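PDB 5IMY: vaginolysin from Gardnerella vaginalis, which probably binds cholesterol and acts as a cytolytic, membrane-inserting toxin of the cholesterol-dependent cytolysin family. Local coordinates for residues 275-285 against 297-305; 377-388 against 425-436. All blocks are in the same frame, centred on the assembly; numbering follows the deposited sequence.

Interaction 1. Residues 275-285 against 297-305; sequences STDFQAAVEAA and FHRILQNTS
Phe297 and Ile300 pack helix 278-286 against the short helix 298-301 in the segment that joins strands 263-271 and 305-311. In cholesterol-dependent cytolysins the helical cluster at this place is the second of the two that refold into membrane-spanning hairpins, and vaginolysin probably follows the same course. No hydrogen bond crosses the interface; apolar groups meet along it. The aromatic ring of Phe297 lies over Ala281, whose CA is 4.2 Å from the ring centroid and 20° off its normal, a CH-pi contact. Holding CG beside its own backbone N (chi1 -59°), Phe297 lays the ring across the helix, with its CB 3.7 Å from Ala281 CB. The Asp277 carboxylate comes up at the ring's edge, OD2 3.6 Å from CE1 of Phe297. Ile300 divides its branches: CG2 meets the edge of the Phe278 ring, 3.5 Å from CD1, while CD1 of Ile300 reaches Ser275 CB at 3.9 Å. Further along, both methyls of Leu301 lie against the same turn, CD1 4.0 Å from Ala285 CB and CD2 beside the Ala281 carbonyl. Buried Thr304 folds back on the chain before it, its OG1 giving a 2.8 Å hydrogen bond to Ile300 O from above the carbonyl plane; Asn303 N reaches the same oxygen from the opposite face. Strand 263-271 packs against both segments: Phe278 touches Thr271, while Val282 and Thr304 touch Phe269. Ile326 of helix 326-335 meets Ala285 and Leu301, and the chain of another protein packs on Ala280 and Ala284.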
loop_
_atom_site.group_PDB
_atom_site.type_symbol
_atom_site.label_atom_id
_atom_site.label_comp_id
_atom_site.label_asym_id
_atom_site.label_seq_id
_atom_site.Cartn_x
_atom_site.Cartn_y
_atom_site.Cartn_z
ATOM N N SER A 275 -3.049 5.410 15.750
ATOM C CA SER A 275 -2.853 6.391 14.695
ATOM C C SER A 275 -1.427 6.351 14.166
ATOM O O SER A 275 -0.474 6.156 14.925
ATOM C CB SER A 275 -3.166 7.796 15.217
ATOM O OG SER A 275 -2.751 8.788 14.296
ATOM N N THR A 276 -1.291 6.537 12.859
ATOM C CA THR A 276 -0.025 6.983 12.298
ATOM C C THR A 276 0.206 8.406 12.806
ATOM O O THR A 276 -0.529 8.915 13.654
ATOM C CB THR A 276 -0.038 6.882 10.774
ATOM O OG1 THR A 276 1.234 7.290 10.256
ATOM C CG2 THR A 276 -1.134 7.755 10.172
ATOM N N ASP A 277 1.241 9.073 12.305
ATOM C CA ASP A 277 1.627 10.403 12.767
ATOM C C ASP A 277 2.110 10.398 14.212
ATOM O O ASP A 277 2.505 11.456 14.720
ATOM C CB ASP A 277 0.483 11.425 12.645
ATOM C CG ASP A 277 0.149 11.763 11.208
ATOM O OD1 ASP A 277 -0.642 11.021 10.585
ATOM O OD2 ASP A 277 0.670 12.777 10.699
ATOM N N PHE A 278 2.091 9.251 14.898
ATOM C CA PHE A 278 2.541 9.202 16.284
ATOM C C PHE A 278 4.008 9.597 16.397
ATOM O O PHE A 278 4.378 10.425 17.237
ATOM C CB PHE A 278 2.314 7.802 16.854
ATOM C CG PHE A 278 2.818 7.632 18.259
ATOM C CD1 PHE A 278 2.288 8.384 19.292
ATOM C CD2 PHE A 278 3.818 6.717 18.546
ATOM C CE1 PHE A 278 2.748 8.233 20.585
ATOM C CE2 PHE A 278 4.281 6.560 19.838
ATOM C CZ PHE A 278 3.744 7.318 20.859
ATOM N N GLN A 279 4.861 9.014 15.551
ATOM C CA GLN A 279 6.280 9.352 15.584
ATOM C C GLN A 279 6.501 10.834 15.314
ATOM O O GLN A 279 7.329 11.475 15.972
ATOM C CB GLN A 279 7.049 8.506 14.571
ATOM C CG GLN A 279 7.224 7.053 14.982
ATOM C CD GLN A 279 8.418 6.394 14.314
ATOM O OE1 GLN A 279 9.036 5.494 14.882
ATOM N NE2 GLN A 279 8.748 6.835 13.103
ATOM N N ALA A 280 5.775 11.397 14.348
ATOM C CA ALA A 280 5.924 12.818 14.053
ATOM C C ALA A 280 5.400 13.682 15.192
ATOM O O ALA A 280 5.927 14.774 15.433
ATOM C CB ALA A 280 5.204 13.163 12.750
ATOM N N ALA A 281 4.373 13.216 15.904
ATOM C CA ALA A 281 3.831 13.989 17.017
ATOM C C ALA A 281 4.820 14.045 18.175
ATOM O O ALA A 281 5.074 15.116 18.736
ATOM C CB ALA A 281 2.500 13.390 17.473
ATOM N N VAL A 282 5.386 12.898 18.552
ATOM C CA VAL A 282 6.360 12.870 19.639
ATOM C C VAL A 282 7.596 13.675 19.260
ATOM O O VAL A 282 8.096 14.488 20.045
ATOM C CB VAL A 282 6.716 11.414 19.999
ATOM C CG1 VAL A 282 8.018 11.341 20.805
ATOM C CG2 VAL A 282 5.575 10.781 20.781
ATOM N N GLU A 283 8.108 13.458 18.047
ATOM C CA GLU A 283 9.294 14.185 17.607
ATOM C C GLU A 283 9.024 15.684 17.546
ATOM O O GLU A 283 9.906 16.494 17.854
ATOM C CB GLU A 283 9.750 13.660 16.244
ATOM C CG GLU A 283 11.118 14.169 15.808
ATOM C CD GLU A 283 12.241 13.181 16.075
ATOM O OE1 GLU A 283 11.998 12.152 16.738
ATOM O OE2 GLU A 283 13.376 13.440 15.617
ATOM N N ALA A 284 7.809 16.072 17.151
ATOM C CA ALA A 284 7.470 17.491 17.085
ATOM C C ALA A 284 7.439 18.115 18.474
ATOM O O ALA A 284 7.901 19.248 18.661
ATOM C CB ALA A 284 6.125 17.676 16.384
ATOM N N ALA A 285 6.899 17.397 19.460
ATOM C CA ALA A 285 6.894 17.903 20.828
ATOM C C ALA A 285 8.314 18.088 21.347
ATOM O O ALA A 285 8.656 19.141 21.895
ATOM C CB ALA A 285 6.106 16.953 21.733
ATOM N N PHE A 297 -1.834 16.950 15.946
ATOM C CA PHE A 297 -1.109 16.089 16.871
ATOM C C PHE A 297 -1.590 16.258 18.302
ATOM O O PHE A 297 -1.271 15.421 19.152
ATOM C CB PHE A 297 0.391 16.385 16.822
ATOM C CG PHE A 297 1.009 16.212 15.465
ATOM C CD1 PHE A 297 0.715 15.107 14.684
ATOM C CD2 PHE A 297 1.892 17.158 14.974
ATOM C CE1 PHE A 297 1.293 14.953 13.438
ATOM C CE2 PHE A 297 2.470 17.008 13.731
ATOM C CZ PHE A 297 2.170 15.905 12.961
ATOM N N HIS A 298 -2.339 17.326 18.578
ATOM C CA HIS A 298 -2.769 17.619 19.939
ATOM C C HIS A 298 -3.420 16.403 20.581
ATOM O O HIS A 298 -3.105 16.047 21.720
ATOM C CB HIS A 298 -3.730 18.808 19.927
ATOM C CG HIS A 298 -4.022 19.359 21.287
ATOM N ND1 HIS A 298 -5.285 19.350 21.838
ATOM C CD2 HIS A 298 -3.212 19.931 22.209
ATOM C CE1 HIS A 298 -5.241 19.894 23.041
ATOM N NE2 HIS A 298 -3.995 20.255 23.290
ATOM N N ARG A 299 -4.314 15.733 19.851
ATOM C CA ARG A 299 -5.082 14.641 20.444
ATOM C C ARG A 299 -4.196 13.453 20.795
ATOM O O ARG A 299 -4.442 12.777 21.801
ATOM C CB ARG A 299 -6.200 14.205 19.495
ATOM C CG ARG A 299 -6.950 15.363 18.858
ATOM C CD ARG A 299 -8.353 14.975 18.429
ATOM N NE ARG A 299 -8.359 13.880 17.461
ATOM C CZ ARG A 299 -8.293 14.035 16.141
ATOM N NH1 ARG A 299 -8.210 15.245 15.601
ATOM N NH2 ARG A 299 -8.309 12.968 15.352
ATOM N N ILE A 300 -3.169 13.180 19.989
ATOM C CA ILE A 300 -2.263 12.077 20.295
ATOM C C ILE A 300 -1.492 12.364 21.577
ATOM O O ILE A 300 -1.278 11.467 22.401
ATOM C CB ILE A 300 -1.313 11.822 19.111
ATOM C CG1 ILE A 300 -2.103 11.587 17.817
ATOM C CG2 ILE A 300 -0.393 10.640 19.401
ATOM C CD1 ILE A 300 -3.201 10.540 17.925
ATOM N N LEU A 301 -1.071 13.614 21.771
ATOM C CA LEU A 301 -0.215 13.951 22.901
ATOM C C LEU A 301 -0.980 14.078 24.214
ATOM O O LEU A 301 -0.352 14.076 25.278
ATOM C CB LEU A 301 0.549 15.242 22.600
ATOM C CG LEU A 301 1.491 15.159 21.388
ATOM C CD1 LEU A 301 2.165 16.493 21.137
ATOM C CD2 LEU A 301 2.546 14.069 21.564
ATOM N N GLN A 302 -2.312 14.184 24.176
ATOM C CA GLN A 302 -3.091 14.046 25.402
ATOM C C GLN A 302 -3.222 12.593 25.836
ATOM O O GLN A 302 -3.704 12.337 26.943
ATOM C CB GLN A 302 -4.507 14.621 25.250
ATOM C CG GLN A 302 -4.649 15.869 24.395
ATOM C CD GLN A 302 -3.972 17.089 24.992
ATOM O OE1 GLN A 302 -3.218 17.785 24.313
ATOM N NE2 GLN A 302 -4.257 17.369 26.256
ATOM N N ASN A 303 -2.830 11.645 24.985
ATOM C CA ASN A 303 -2.924 10.222 25.287
ATOM C C ASN A 303 -1.560 9.548 25.333
ATOM O O ASN A 303 -1.490 8.313 25.311
ATOM C CB ASN A 303 -3.815 9.523 24.257
ATOM C CG ASN A 303 -5.237 9.347 24.742
ATOM O OD1 ASN A 303 -5.548 8.389 25.452
ATOM N ND2 ASN A 303 -6.111 10.272 24.365
ATOM N N THR A 304 -0.479 10.320 25.402
ATOM C CA THR A 304 0.875 9.781 25.390
ATOM C C THR A 304 1.379 9.696 26.827
ATOM O O THR A 304 1.616 10.723 27.471
ATOM C CB THR A 304 1.795 10.650 24.536
ATOM O OG1 THR A 304 1.284 10.721 23.200
ATOM C CG2 THR A 304 3.207 10.078 24.508
ATOM N N SER A 305 1.533 8.474 27.327
ATOM C CA SER A 305 2.199 8.272 28.605
ATOM C C SER A 305 3.701 8.467 28.434
ATOM O O SER A 305 4.276 8.097 27.407
ATOM C CB SER A 305 1.909 6.872 29.143
ATOM O OG SER A 305 2.061 6.816 30.549
#

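Interaction 2. Residues 377-388 against 425-436; sequences YRNGYLTLDHRG and AHFNTTIQFKGN
Leu382, Leu384, Ile431 and Phe433 line one face of an antiparallel strand pair in the C-terminal beta-sandwich domain, where strand 426-433 runs beside the end of strand 363-389 at 160°. Leu382 and Phe433 lie side by side and point the same way, Leu382 CB meeting the ring edge 3.6 Å from CE2 of Phe433. With CG of Leu382 opposite the backbone N (chi1 168°), its CD2 comes to 4.0 Å from Ile431 CD1. Leu384 approaches that same Ile431 methyl at a slant, its CD1 at 4.1 Å. Trp398 meets the Phe433 ring edge-to-face, and Ile442 of strand 440-443 packs on Leu382, so this face looks into the sandwich.

The other face is more polar. Thr383 and Thr430 stand alongside each other, and Thr383 OG1 bonds to Gln469 of the neighbouring strand 469-475. Farther on, Asp385 accepts a 2.9 Å hydrogen bond at OD1 from Asn428 ND2, which approaches from above the carboxylate plane while the oxygen stays close to the amide plane. The second carboxylate oxygen pairs with Arg387 in a salt bridge whose hydrogen bond is weak, NE lying 2.9 Å from OD2 of Asp385.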
loop_
_atom_site.group_PDB
_atom_site.type_symbol
_atom_site.label_atom_id
_atom_site.label_comp_id
_atom_site.label_asym_id
_atom_site.label_seq_id
_atom_site.Cartn_x
_atom_site.Cartn_y
_atom_site.Cartn_z
ATOM N N TYR A 377 -9.343 2.911 11.174
ATOM C CA TYR A 377 -10.334 3.903 10.791
ATOM C C TYR A 377 -11.677 3.540 11.402
ATOM O O TYR A 377 -12.056 2.366 11.455
ATOM C CB TYR A 377 -10.450 4.053 9.268
ATOM C CG TYR A 377 -10.717 2.783 8.489
ATOM C CD1 TYR A 377 -11.970 2.185 8.497
ATOM C CD2 TYR A 377 -9.721 2.206 7.712
ATOM C CE1 TYR A 377 -12.217 1.033 7.772
ATOM C CE2 TYR A 377 -9.959 1.056 6.985
ATOM C CZ TYR A 377 -11.209 0.476 7.016
ATOM O OH TYR A 377 -11.446 -0.671 6.293
ATOM N N ARG A 378 -12.379 4.567 11.869
ATOM C CA ARG A 378 -13.667 4.434 12.540
ATOM C C ARG A 378 -14.771 4.739 11.536
ATOM O O ARG A 378 -14.829 5.847 10.989
ATOM C CB ARG A 378 -13.753 5.369 13.746
ATOM C CG ARG A 378 -15.067 5.284 14.517
ATOM C CD ARG A 378 -15.025 6.110 15.797
ATOM N NE ARG A 378 -13.847 5.804 16.607
ATOM C CZ ARG A 378 -13.756 4.782 17.453
ATOM N NH1 ARG A 378 -14.776 3.949 17.615
ATOM N NH2 ARG A 378 -12.637 4.592 18.139
ATOM N N ASN A 379 -15.638 3.760 11.291
ATOM C CA ASN A 379 -16.710 3.944 10.322
ATOM C C ASN A 379 -17.659 5.046 10.778
ATOM O O ASN A 379 -17.810 5.312 11.974
ATOM C CB ASN A 379 -17.472 2.632 10.117
ATOM C CG ASN A 379 -18.038 2.070 11.407
ATOM O OD1 ASN A 379 -18.088 2.753 12.431
ATOM N ND2 ASN A 379 -18.474 0.816 11.360
ATOM N N GLY A 380 -18.304 5.695 9.803
ATOM C CA GLY A 380 -19.203 6.796 10.064
ATOM C C GLY A 380 -20.607 6.512 9.549
ATOM O O GLY A 380 -20.848 5.543 8.818
ATOM N N TYR A 381 -21.537 7.384 9.938
ATOM C CA TYR A 381 -22.949 7.215 9.625
ATOM C C TYR A 381 -23.510 8.487 9.002
ATOM O O TYR A 381 -23.169 9.597 9.421
ATOM C CB TYR A 381 -23.752 6.857 10.885
ATOM C CG TYR A 381 -23.332 5.558 11.536
ATOM C CD1 TYR A 381 -23.966 4.364 11.222
ATOM C CD2 TYR A 381 -22.300 5.524 12.467
ATOM C CE1 TYR A 381 -23.588 3.175 11.816
ATOM C CE2 TYR A 381 -21.914 4.337 13.065
ATOM C CZ TYR A 381 -22.561 3.166 12.733
ATOM O OH TYR A 381 -22.186 1.979 13.322
ATOM N N LEU A 382 -24.377 8.314 8.003
ATOM C CA LEU A 382 -25.104 9.411 7.371
ATOM C C LEU A 382 -26.595 9.147 7.512
ATOM O O LEU A 382 -27.081 8.092 7.093
ATOM C CB LEU A 382 -24.730 9.553 5.893
ATOM C CG LEU A 382 -25.641 10.466 5.064
ATOM C CD1 LEU A 382 -25.582 11.896 5.572
ATOM C CD2 LEU A 382 -25.279 10.409 3.591
ATOM N N THR A 383 -27.318 10.107 8.083
ATOM C CA THR A 383 -28.753 9.992 8.305
ATOM C C THR A 383 -29.487 10.995 7.425
ATOM O O THR A 383 -29.136 12.180 7.402
ATOM C CB THR A 383 -29.091 10.224 9.783
ATOM O OG1 THR A 383 -28.647 9.103 10.558
ATOM C CG2 THR A 383 -30.596 10.425 9.994
ATOM N N LEU A 384 -30.499 10.521 6.706
ATOM C CA LEU A 384 -31.335 11.364 5.862
ATOM C C LEU A 384 -32.750 11.381 6.423
ATOM O O LEU A 384 -33.347 10.323 6.638
ATOM C CB LEU A 384 -31.358 10.852 4.419
ATOM C CG LEU A 384 -30.038 10.392 3.800
ATOM C CD1 LEU A 384 -30.321 9.650 2.504
ATOM C CD2 LEU A 384 -29.101 11.562 3.553
ATOM N N ASP A 385 -33.282 12.580 6.656
ATOM C CA ASP A 385 -34.651 12.748 7.135
ATOM C C ASP A 385 -35.363 13.718 6.202
ATOM O O ASP A 385 -35.038 14.910 6.175
ATOM C CB ASP A 385 -34.679 13.255 8.578
ATOM C CG ASP A 385 -36.038 13.081 9.229
ATOM O OD1 ASP A 385 -36.747 12.112 8.880
ATOM O OD2 ASP A 385 -36.398 13.911 10.091
ATOM N N HIS A 386 -36.332 13.208 5.445
ATOM C CA HIS A 386 -37.069 13.988 4.452
ATOM C C HIS A 386 -38.512 14.140 4.923
ATOM O O HIS A 386 -39.309 13.205 4.817
ATOM C CB HIS A 386 -37.001 13.315 3.084
ATOM C CG HIS A 386 -38.013 13.828 2.107
ATOM N ND1 HIS A 386 -38.314 15.168 1.981
ATOM C CD2 HIS A 386 -38.793 13.181 1.209
ATOM C CE1 HIS A 386 -39.236 15.323 1.048
ATOM N NE2 HIS A 386 -39.544 14.133 0.564
ATOM N N ARG A 387 -38.842 15.323 5.441
ATOM C CA ARG A 387 -40.203 15.624 5.875
ATOM C C ARG A 387 -40.717 16.868 5.158
ATOM O O ARG A 387 -41.060 17.868 5.796
ATOM C CB ARG A 387 -40.258 15.809 7.398
ATOM C CG ARG A 387 -38.898 16.012 8.059
ATOM C CD ARG A 387 -39.039 16.533 9.484
ATOM N NE ARG A 387 -38.791 15.507 10.494
ATOM C CZ ARG A 387 -38.907 15.708 11.804
ATOM N NH1 ARG A 387 -39.274 16.896 12.267
ATOM N NH2 ARG A 387 -38.660 14.720 12.653
ATOM N N GLY A 388 -40.777 16.812 3.837
ATOM C CA GLY A 388 -41.168 17.967 3.041
ATOM C C GLY A 388 -42.300 17.639 2.096
ATOM O O GLY A 388 -42.362 16.545 1.535
ATOM N N ALA A 425 -43.343 11.655 1.242
ATOM C CA ALA A 425 -43.860 11.852 2.592
ATOM C C ALA A 425 -42.726 11.966 3.602
ATOM O O ALA A 425 -41.925 12.904 3.530
ATOM C CB ALA A 425 -44.813 10.713 2.963
ATOM N N HIS A 426 -42.642 11.028 4.549
ATOM C CA HIS A 426 -41.548 10.979 5.510
ATOM C C HIS A 426 -40.675 9.778 5.171
ATOM O O HIS A 426 -41.124 8.630 5.258
ATOM C CB HIS A 426 -42.062 10.894 6.945
ATOM C CG HIS A 426 -40.998 11.128 7.972
ATOM N ND1 HIS A 426 -40.175 10.123 8.433
ATOM C CD2 HIS A 426 -40.613 12.255 8.617
ATOM C CE1 HIS A 426 -39.335 10.619 9.324
ATOM N NE2 HIS A 426 -39.580 11.911 9.454
ATOM N N PHE A 427 -39.438 10.051 4.768
ATOM C CA PHE A 427 -38.455 9.026 4.457
ATOM C C PHE A 427 -37.263 9.209 5.382
ATOM O O PHE A 427 -36.688 10.300 5.447
ATOM C CB PHE A 427 -38.022 9.112 2.989
ATOM C CG PHE A 427 -36.848 8.238 2.647
ATOM C CD1 PHE A 427 -37.033 6.922 2.257
ATOM C CD2 PHE A 427 -35.557 8.740 2.703
ATOM C CE1 PHE A 427 -35.953 6.121 1.937
ATOM C CE2 PHE A 427 -34.475 7.945 2.386
ATOM C CZ PHE A 427 -34.672 6.634 2.002
ATOM N N ASN A 428 -36.905 8.149 6.103
ATOM C CA ASN A 428 -35.800 8.192 7.050
ATOM C C ASN A 428 -34.918 6.970 6.853
ATOM O O ASN A 428 -35.416 5.865 6.614
ATOM C CB ASN A 428 -36.305 8.246 8.497
ATOM C CG ASN A 428 -35.222 8.645 9.478
ATOM O OD1 ASN A 428 -34.574 7.794 10.086
ATOM N ND2 ASN A 428 -35.019 9.949 9.635
ATOM N N THR A 429 -33.607 7.173 6.950
ATOM C CA THR A 429 -32.655 6.081 6.813
ATOM C C THR A 429 -31.280 6.575 7.227
ATOM O O THR A 429 -30.984 7.770 7.137
ATOM C CB THR A 429 -32.609 5.540 5.376
ATOM O OG1 THR A 429 -31.764 4.384 5.326
ATOM C CG2 THR A 429 -32.072 6.595 4.412
ATOM N N THR A 430 -30.447 5.640 7.676
ATOM C CA THR A 430 -29.059 5.915 8.008
ATOM C C THR A 430 -28.161 5.021 7.164
ATOM O O THR A 430 -28.485 3.854 6.921
ATOM C CB THR A 430 -28.779 5.685 9.499
ATOM O OG1 THR A 430 -28.612 4.286 9.751
ATOM C CG2 THR A 430 -29.927 6.214 10.352
ATOM N N ILE A 431 -27.040 5.575 6.711
ATOM C CA ILE A 431 -26.102 4.872 5.844
ATOM C C ILE A 431 -24.789 4.698 6.591
ATOM O O ILE A 431 -24.335 5.616 7.283
ATOM C CB ILE A 431 -25.879 5.633 4.519
ATOM C CG1 ILE A 431 -27.208 5.834 3.785
ATOM C CG2 ILE A 431 -24.900 4.878 3.625
ATOM C CD1 ILE A 431 -27.183 6.968 2.781
ATOM N N GLN A 432 -24.182 3.523 6.450
ATOM C CA GLN A 432 -22.889 3.233 7.053
ATOM C C GLN A 432 -21.778 3.418 6.030
ATOM O O GLN A 432 -21.926 3.051 4.860
ATOM C CB GLN A 432 -22.842 1.806 7.603
ATOM C CG GLN A 432 -22.968 1.728 9.108
ATOM C CD GLN A 432 -22.558 0.380 9.663
ATOM O OE1 GLN A 432 -21.676 -0.286 9.119
ATOM N NE2 GLN A 432 -23.197 -0.030 10.753
ATOM N N PHE A 433 -20.660 3.986 6.479
ATOM C CA PHE A 433 -19.509 4.237 5.624
ATOM C C PHE A 433 -18.251 3.715 6.294
ATOM O O PHE A 433 -18.007 4.000 7.471
ATOM C CB PHE A 433 -19.352 5.731 5.327
ATOM C CG PHE A 433 -20.385 6.274 4.392
ATOM C CD1 PHE A 433 -20.353 5.950 3.047
ATOM C CD2 PHE A 433 -21.385 7.112 4.851
ATOM C CE1 PHE A 433 -21.301 6.447 2.179
ATOM C CE2 PHE A 433 -22.338 7.615 3.985
ATOM C CZ PHE A 433 -22.295 7.282 2.647
ATOM N N LYS A 434 -17.457 2.955 5.545
ATOM C CA LYS A 434 -16.111 2.630 5.990
ATOM C C LYS A 434 -15.350 3.917 6.282
ATOM O O LYS A 434 -15.501 4.919 5.577
ATOM C CB LYS A 434 -15.381 1.812 4.925
ATOM C CG LYS A 434 -15.988 0.442 4.669
ATOM C CD LYS A 434 -15.795 0.011 3.223
ATOM C CE LYS A 434 -16.488 -1.311 2.942
ATOM N NZ LYS A 434 -17.022 -1.378 1.553
ATOM N N GLY A 435 -14.532 3.890 7.332
ATOM C CA GLY A 435 -13.797 5.078 7.727
ATOM C C GLY A 435 -12.776 5.549 6.709
ATOM O O GLY A 435 -12.242 6.655 6.862
ATOM N N ASN A 436 -12.498 4.752 5.676
ATOM C CA ASN A 436 -11.481 5.091 4.689
ATOM C C ASN A 436 -12.045 5.737 3.430
ATOM O O ASN A 436 -11.261 6.157 2.572
ATOM C CB ASN A 436 -10.682 3.839 4.301
ATOM C CG ASN A 436 -11.569 2.683 3.875
ATOM O OD1 ASN A 436 -12.696 2.883 3.420
ATOM N ND2 ASN A 436 -11.062 1.465 4.023
HETATM O O HOH W 1 -12.977 8.026 9.443
#

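Overall arrangement
Interactions 1 and 2 occur in series along the chain and belong to different parts of the elongated molecule. The centre of interaction 1 lies about 13 Å from the centre of the chain, that of interaction 2, in the beta sandwich, about 42 Å. Their centres are about 32 Å apart; the nearest atoms come within about 8 Å without touching. The two differ in kind: 275-285 with 297-305 is a buried helix packing held by apolar contacts, 377-388 with 425-436 a ladder of backbone hydrogen bonds with one polar face. As in related cytolysins, the sandwich probably meets the membrane first, and the helical region refolds afterwards.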